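Local coordinates for protein putative angiotensinogen (Lampetra fluviatilis, PDB 5INW) that binds heparin, which promotes its inhibition of thrombin through a template mechanism, and belongs to the serpin family of protease inhibitors, at residues F205-I219 and D229-V243. The protein carries 1 engineered substitution. Residues are numbered along the deposited sequence; the frame is centred on the assembly and turned at random.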
loop_
_atom_site.group_PDB
_atom_site.type_symbol
_atom_site.label_atom_id
_atom_site.label_comp_id
_atom_site.label_asym_id
_atom_site.label_seq_id
_atom_site.Cartn_x
_atom_site.Cartn_y
_atom_site.Cartn_z
ATOM N N PHE A 205 -19.932 -18.908 7.860
ATOM C CA PHE A 205 -19.370 -19.016 6.514
ATOM C C PHE A 205 -19.994 -20.174 5.756
ATOM O O PHE A 205 -19.769 -20.275 4.548
ATOM C CB PHE A 205 -17.843 -19.226 6.545
ATOM C CG PHE A 205 -17.074 -18.121 7.229
ATOM C CD1 PHE A 205 -16.980 -16.883 6.664
ATOM C CD2 PHE A 205 -16.379 -18.363 8.415
ATOM C CE1 PHE A 205 -16.224 -15.889 7.264
ATOM C CE2 PHE A 205 -15.620 -17.369 9.016
ATOM C CZ PHE A 205 -15.541 -16.129 8.433
ATOM N N GLY A 206 -20.651 -21.106 6.457
ATOM C CA GLY A 206 -21.387 -22.207 5.826
ATOM C C GLY A 206 -22.465 -21.716 4.867
ATOM O O GLY A 206 -22.533 -22.162 3.736
ATOM N N ASP A 207 -23.284 -20.785 5.327
ATOM C CA ASP A 207 -24.207 -20.056 4.483
ATOM C C ASP A 207 -23.461 -18.928 3.816
ATOM O O ASP A 207 -23.583 -17.775 4.213
ATOM C CB ASP A 207 -25.338 -19.505 5.339
ATOM C CG ASP A 207 -26.414 -18.796 4.522
ATOM O OD1 ASP A 207 -26.322 -18.734 3.237
ATOM O OD2 ASP A 207 -27.351 -18.294 5.206
ATOM N N SER A 208 -22.710 -19.251 2.768
ATOM C CA SER A 208 -21.708 -18.316 2.212
ATOM C C SER A 208 -22.206 -17.125 1.354
ATOM O O SER A 208 -21.509 -16.099 1.273
ATOM C CB SER A 208 -20.649 -19.097 1.427
ATOM O OG SER A 208 -21.211 -19.645 0.245
ATOM N N LYS A 209 -23.351 -17.270 0.680
ATOM C CA LYS A 209 -23.914 -16.164 -0.106
ATOM C C LYS A 209 -24.152 -15.033 0.854
ATOM O O LYS A 209 -23.738 -13.910 0.596
ATOM C CB LYS A 209 -25.241 -16.534 -0.777
ATOM C CG LYS A 209 -25.125 -17.592 -1.860
ATOM C CD LYS A 209 -24.829 -17.004 -3.229
ATOM C CE LYS A 209 -24.602 -18.120 -4.254
ATOM N NZ LYS A 209 -24.703 -17.619 -5.652
ATOM N N ASN A 210 -24.844 -15.354 1.948
ATOM C CA ASN A 210 -25.136 -14.386 2.987
ATOM C C ASN A 210 -23.914 -13.942 3.727
ATOM O O ASN A 210 -23.802 -12.762 4.073
ATOM C CB ASN A 210 -26.187 -14.912 3.957
ATOM C CG ASN A 210 -27.565 -14.883 3.350
ATOM O OD1 ASN A 210 -27.905 -13.971 2.585
ATOM N ND2 ASN A 210 -28.380 -15.866 3.685
ATOM N N ALA A 211 -23.008 -14.877 3.969
ATOM C CA ALA A 211 -21.727 -14.536 4.612
ATOM C C ALA A 211 -20.947 -13.377 3.885
ATOM O O ALA A 211 -20.488 -12.459 4.543
ATOM C CB ALA A 211 -20.858 -15.782 4.757
ATOM N N VAL A 212 -20.864 -13.417 2.551
ATOM C CA VAL A 212 -20.266 -12.354 1.774
ATOM C C VAL A 212 -21.036 -11.039 1.917
ATOM O O VAL A 212 -20.439 -10.005 2.080
ATOM C CB VAL A 212 -20.116 -12.728 0.269
ATOM C CG1 VAL A 212 -19.653 -11.544 -0.586
ATOM C CG2 VAL A 212 -19.099 -13.829 0.109
ATOM N N GLU A 213 -22.353 -11.076 1.859
ATOM C CA GLU A 213 -23.155 -9.858 1.999
ATOM C C GLU A 213 -23.008 -9.247 3.372
ATOM O O GLU A 213 -23.003 -8.014 3.501
ATOM C CB GLU A 213 -24.628 -10.153 1.798
ATOM C CG GLU A 213 -24.990 -10.588 0.389
ATOM C CD GLU A 213 -26.447 -10.988 0.309
ATOM O OE1 GLU A 213 -27.253 -10.348 1.036
ATOM O OE2 GLU A 213 -26.760 -11.949 -0.448
ATOM N N LEU A 214 -22.923 -10.109 4.390
ATOM C CA LEU A 214 -22.826 -9.664 5.775
ATOM C C LEU A 214 -21.466 -9.058 6.006
ATOM O O LEU A 214 -21.366 -7.939 6.527
ATOM C CB LEU A 214 -23.072 -10.810 6.769
ATOM C CG LEU A 214 -24.526 -11.326 6.911
ATOM C CD1 LEU A 214 -24.612 -12.701 7.533
ATOM C CD2 LEU A 214 -25.385 -10.379 7.709
ATOM N N MET A 215 -20.423 -9.751 5.587
ATOM C CA MET A 215 -19.088 -9.223 5.777
ATOM C C MET A 215 -18.919 -7.856 5.090
ATOM O O MET A 215 -18.482 -6.885 5.729
ATOM C CB MET A 215 -18.068 -10.197 5.300
ATOM C CG MET A 215 -17.953 -11.450 6.167
ATOM S SD MET A 215 -17.079 -12.779 5.292
ATOM C CE MET A 215 -15.434 -12.497 5.814
ATOM N N ASN A 216 -19.330 -7.765 3.821
ATOM C CA ASN A 216 -19.232 -6.533 3.057
ATOM C C ASN A 216 -20.046 -5.436 3.644
ATOM O O ASN A 216 -19.585 -4.311 3.699
ATOM C CB ASN A 216 -19.610 -6.723 1.609
ATOM C CG ASN A 216 -18.540 -7.441 0.828
ATOM O OD1 ASN A 216 -17.347 -7.181 0.993
ATOM N ND2 ASN A 216 -18.952 -8.374 -0.019
ATOM N N ALA A 217 -21.239 -5.748 4.102
ATOM C CA ALA A 217 -22.101 -4.750 4.760
ATOM C C ALA A 217 -21.434 -4.208 6.031
ATOM O O ALA A 217 -21.498 -3.018 6.281
ATOM C CB ALA A 217 -23.449 -5.375 5.108
ATOM N N TYR A 218 -20.786 -5.070 6.824
ATOM C CA TYR A 218 -20.052 -4.603 8.001
ATOM C C TYR A 218 -18.903 -3.698 7.632
ATOM O O TYR A 218 -18.673 -2.691 8.293
ATOM C CB TYR A 218 -19.492 -5.764 8.814
ATOM C CG TYR A 218 -18.895 -5.315 10.154
ATOM C CD1 TYR A 218 -19.681 -5.254 11.324
ATOM C CD2 TYR A 218 -17.552 -4.962 10.255
ATOM C CE1 TYR A 218 -19.125 -4.880 12.543
ATOM C CE2 TYR A 218 -17.012 -4.577 11.456
ATOM C CZ TYR A 218 -17.793 -4.526 12.587
ATOM O OH TYR A 218 -17.211 -4.128 13.759
ATOM N N ILE A 219 -18.164 -4.074 6.589
ATOM C CA ILE A 219 -17.006 -3.301 6.180
ATOM C C ILE A 219 -17.460 -1.922 5.726
ATOM O O ILE A 219 -16.872 -0.902 6.111
ATOM C CB ILE A 219 -16.193 -4.030 5.113
ATOM C CG1 ILE A 219 -15.510 -5.202 5.755
ATOM C CG2 ILE A 219 -15.147 -3.130 4.490
ATOM C CD1 ILE A 219 -15.002 -6.202 4.758
ATOM N N ASP A 229 -18.151 -4.349 -1.303
ATOM C CA ASP A 229 -17.556 -5.488 -2.081
ATOM C C ASP A 229 -16.032 -5.863 -1.900
ATOM O O ASP A 229 -15.413 -6.424 -2.794
ATOM C CB ASP A 229 -17.887 -5.344 -3.583
ATOM C CG ASP A 229 -17.144 -4.185 -4.253
ATOM O OD1 ASP A 229 -15.990 -3.856 -3.869
ATOM O OD2 ASP A 229 -17.716 -3.593 -5.193
ATOM N N VAL A 230 -15.461 -5.611 -0.730
ATOM C CA VAL A 230 -14.105 -5.996 -0.436
ATOM C C VAL A 230 -13.990 -7.523 -0.504
ATOM O O VAL A 230 -12.935 -8.049 -0.834
ATOM C CB VAL A 230 -13.674 -5.512 0.972
ATOM C CG1 VAL A 230 -12.298 -6.054 1.397
ATOM C CG2 VAL A 230 -13.645 -4.002 1.018
ATOM N N ILE A 231 -15.042 -8.245 -0.145
ATOM C CA ILE A 231 -15.017 -9.703 -0.248
ATOM C C ILE A 231 -15.942 -10.163 -1.384
ATOM O O ILE A 231 -17.090 -9.701 -1.489
ATOM C CB ILE A 231 -15.387 -10.359 1.085
ATOM C CG1 ILE A 231 -14.258 -10.115 2.089
ATOM C CG2 ILE A 231 -15.602 -11.840 0.892
ATOM C CD1 ILE A 231 -14.804 -9.648 3.401
ATOM N N SER A 232 -15.414 -11.073 -2.212
ATOM C CA SER A 232 -16.152 -11.671 -3.339
ATOM C C SER A 232 -16.686 -13.070 -3.039
ATOM O O SER A 232 -17.790 -13.399 -3.459
ATOM C CB SER A 232 -15.257 -11.745 -4.577
ATOM O OG SER A 232 -14.002 -12.331 -4.261
ATOM N N ASP A 233 -15.919 -13.867 -2.295
ATOM C CA ASP A 233 -16.169 -15.299 -2.146
ATOM C C ASP A 233 -15.628 -15.724 -0.789
ATOM O O ASP A 233 -14.685 -15.120 -0.279
ATOM C CB ASP A 233 -15.449 -16.043 -3.310
ATOM C CG ASP A 233 -16.119 -17.363 -3.753
ATOM O OD1 ASP A 233 -16.793 -18.049 -2.953
ATOM O OD2 ASP A 233 -15.896 -17.760 -4.926
ATOM N N VAL A 234 -16.217 -16.773 -0.224
ATOM C CA VAL A 234 -15.750 -17.368 1.025
ATOM C C VAL A 234 -16.106 -18.843 1.071
ATOM O O VAL A 234 -17.262 -19.223 0.882
ATOM C CB VAL A 234 -16.314 -16.610 2.250
ATOM C CG1 VAL A 234 -17.812 -16.850 2.433
ATOM C CG2 VAL A 234 -15.562 -16.972 3.511
ATOM N N ASP A 235 -15.098 -19.670 1.321
ATOM C CA ASP A 235 -15.257 -21.123 1.515
ATOM C C ASP A 235 -16.083 -21.424 2.785
ATOM O O ASP A 235 -16.070 -20.645 3.749
ATOM C CB ASP A 235 -13.857 -21.768 1.626
ATOM C CG ASP A 235 -13.816 -23.196 1.145
ATOM O OD1 ASP A 235 -14.019 -23.425 -0.066
ATOM O OD2 ASP A 235 -13.532 -24.094 1.969
ATOM N N THR A 236 -16.834 -22.527 2.760
ATOM C CA THR A 236 -17.503 -23.101 3.955
ATOM C C THR A 236 -16.506 -23.417 5.079
ATOM O O THR A 236 -16.721 -23.045 6.253
ATOM C CB THR A 236 -18.216 -24.412 3.550
ATOM O OG1 THR A 236 -19.218 -24.101 2.563
ATOM C CG2 THR A 236 -18.844 -25.188 4.780
ATOM N N ASP A 237 -15.412 -24.077 4.684
ATOM C CA ASP A 237 -14.332 -24.482 5.598
ATOM C C ASP A 237 -13.367 -23.346 5.940
ATOM O O ASP A 237 -12.305 -23.565 6.518
ATOM C CB ASP A 237 -13.534 -25.659 5.008
ATOM C CG ASP A 237 -14.413 -26.897 4.685
ATOM O OD1 ASP A 237 -15.681 -26.829 4.773
ATOM O OD2 ASP A 237 -13.809 -27.945 4.336
ATOM N N THR A 238 -13.723 -22.134 5.546
ATOM C CA THR A 238 -13.096 -20.961 6.056
ATOM C C THR A 238 -13.395 -20.817 7.512
ATOM O O THR A 238 -14.562 -20.925 7.976
ATOM C CB THR A 238 -13.552 -19.710 5.310
ATOM O OG1 THR A 238 -13.138 -19.857 3.954
ATOM C CG2 THR A 238 -12.897 -18.439 5.894
ATOM N N SER A 239 -12.314 -20.509 8.202
ATOM C CA SER A 239 -12.298 -20.397 9.624
ATOM C C SER A 239 -12.043 -18.978 10.121
ATOM O O SER A 239 -12.634 -18.592 11.133
ATOM C CB SER A 239 -11.284 -21.384 10.180
ATOM O OG SER A 239 -11.952 -22.617 10.417
ATOM N N LEU A 240 -11.216 -18.198 9.419
ATOM C CA LEU A 240 -11.172 -16.742 9.632
ATOM C C LEU A 240 -10.868 -15.999 8.354
ATOM O O LEU A 240 -10.291 -16.572 7.431
ATOM C CB LEU A 240 -10.088 -16.333 10.611
ATOM C CG LEU A 240 -10.266 -16.680 12.069
ATOM C CD1 LEU A 240 -9.598 -18.034 12.335
ATOM C CD2 LEU A 240 -9.689 -15.555 12.943
ATOM N N VAL A 241 -11.228 -14.712 8.349
ATOM C CA VAL A 241 -10.869 -13.774 7.298
ATOM C C VAL A 241 -10.404 -12.492 7.955
ATOM O O VAL A 241 -11.150 -11.934 8.722
ATOM C CB VAL A 241 -12.074 -13.465 6.404
ATOM C CG1 VAL A 241 -11.686 -12.481 5.307
ATOM C CG2 VAL A 241 -12.541 -14.745 5.781
ATOM N N ILE A 242 -9.210 -12.017 7.625
ATOM C CA ILE A 242 -8.632 -10.795 8.187
ATOM C C ILE A 242 -8.637 -9.777 7.085
ATOM O O ILE A 242 -8.344 -10.105 5.987
ATOM C CB ILE A 242 -7.161 -11.029 8.602
ATOM C CG1 ILE A 242 -7.118 -11.973 9.815
ATOM C CG2 ILE A 242 -6.429 -9.744 8.955
ATOM C CD1 ILE A 242 -5.779 -12.650 10.008
ATOM N N VAL A 243 -8.966 -8.540 7.412
ATOM C CA VAL A 243 -9.125 -7.469 6.412
ATOM C C VAL A 243 -8.452 -6.217 6.914
ATOM O O VAL A 243 -8.674 -5.786 8.040
ATOM C CB VAL A 243 -10.619 -7.134 6.206
ATOM C CG1 VAL A 243 -10.791 -5.828 5.463
ATOM C CG2 VAL A 243 -11.317 -8.291 5.521
#
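Asn216 grips the backbone of Ile231 with both ends of its amide. Ile231 N donates to Asn216 OD1 at 2.8 Å, nearly straight (171°) and on a lone pair in the carbonyl plane. Asn216 ND2 returns a bond to Ile231 O at 2.7 Å, the acceptor lying in the amide plane. Bound through oxygen and nitrogen alike, the amide has its flip fixed. A leucine here would probably leave the N-H and C=O of Ile231 without these mates and let 229-231 drift from the helix.

Apolar contacts continue from this clamp in both directions. Ile219 CD1 meets Ile231 CD1 at 3.7 Å, the side chains crossing at about a right angle. Met215, bent at its thioether (chi3 92°), brings CE to 3.5 Å from Val241 CB. Val212 CG2 lies 4.0 Å from Val234 CG1, which also touches Ala211.

At the other end Phe205 packs between segment 229-237 and the start of the strand: its CD1 is 3.5 Å from Val234 CG2, while Thr238 CG2 sits over one ring face, 4.1 Å from the ring centroid in a CH-pi contact. The type I turn Asp235-Thr238 reverses the chain beside this ring and leads into strand 238-251, itself hydrogen-bonded to strands 168-179 and 405-417.

Helix 208-221 lies across the central sheet; segment 229-237 runs back between part of the helix and the sheet, while Met215 and Ile219 reach the strand directly. Topology identifies serpin helix F, its linker and strand 3 of sheet A; strand 405-417 alongside is consistent with the inserted reactive loop of the cleaved form.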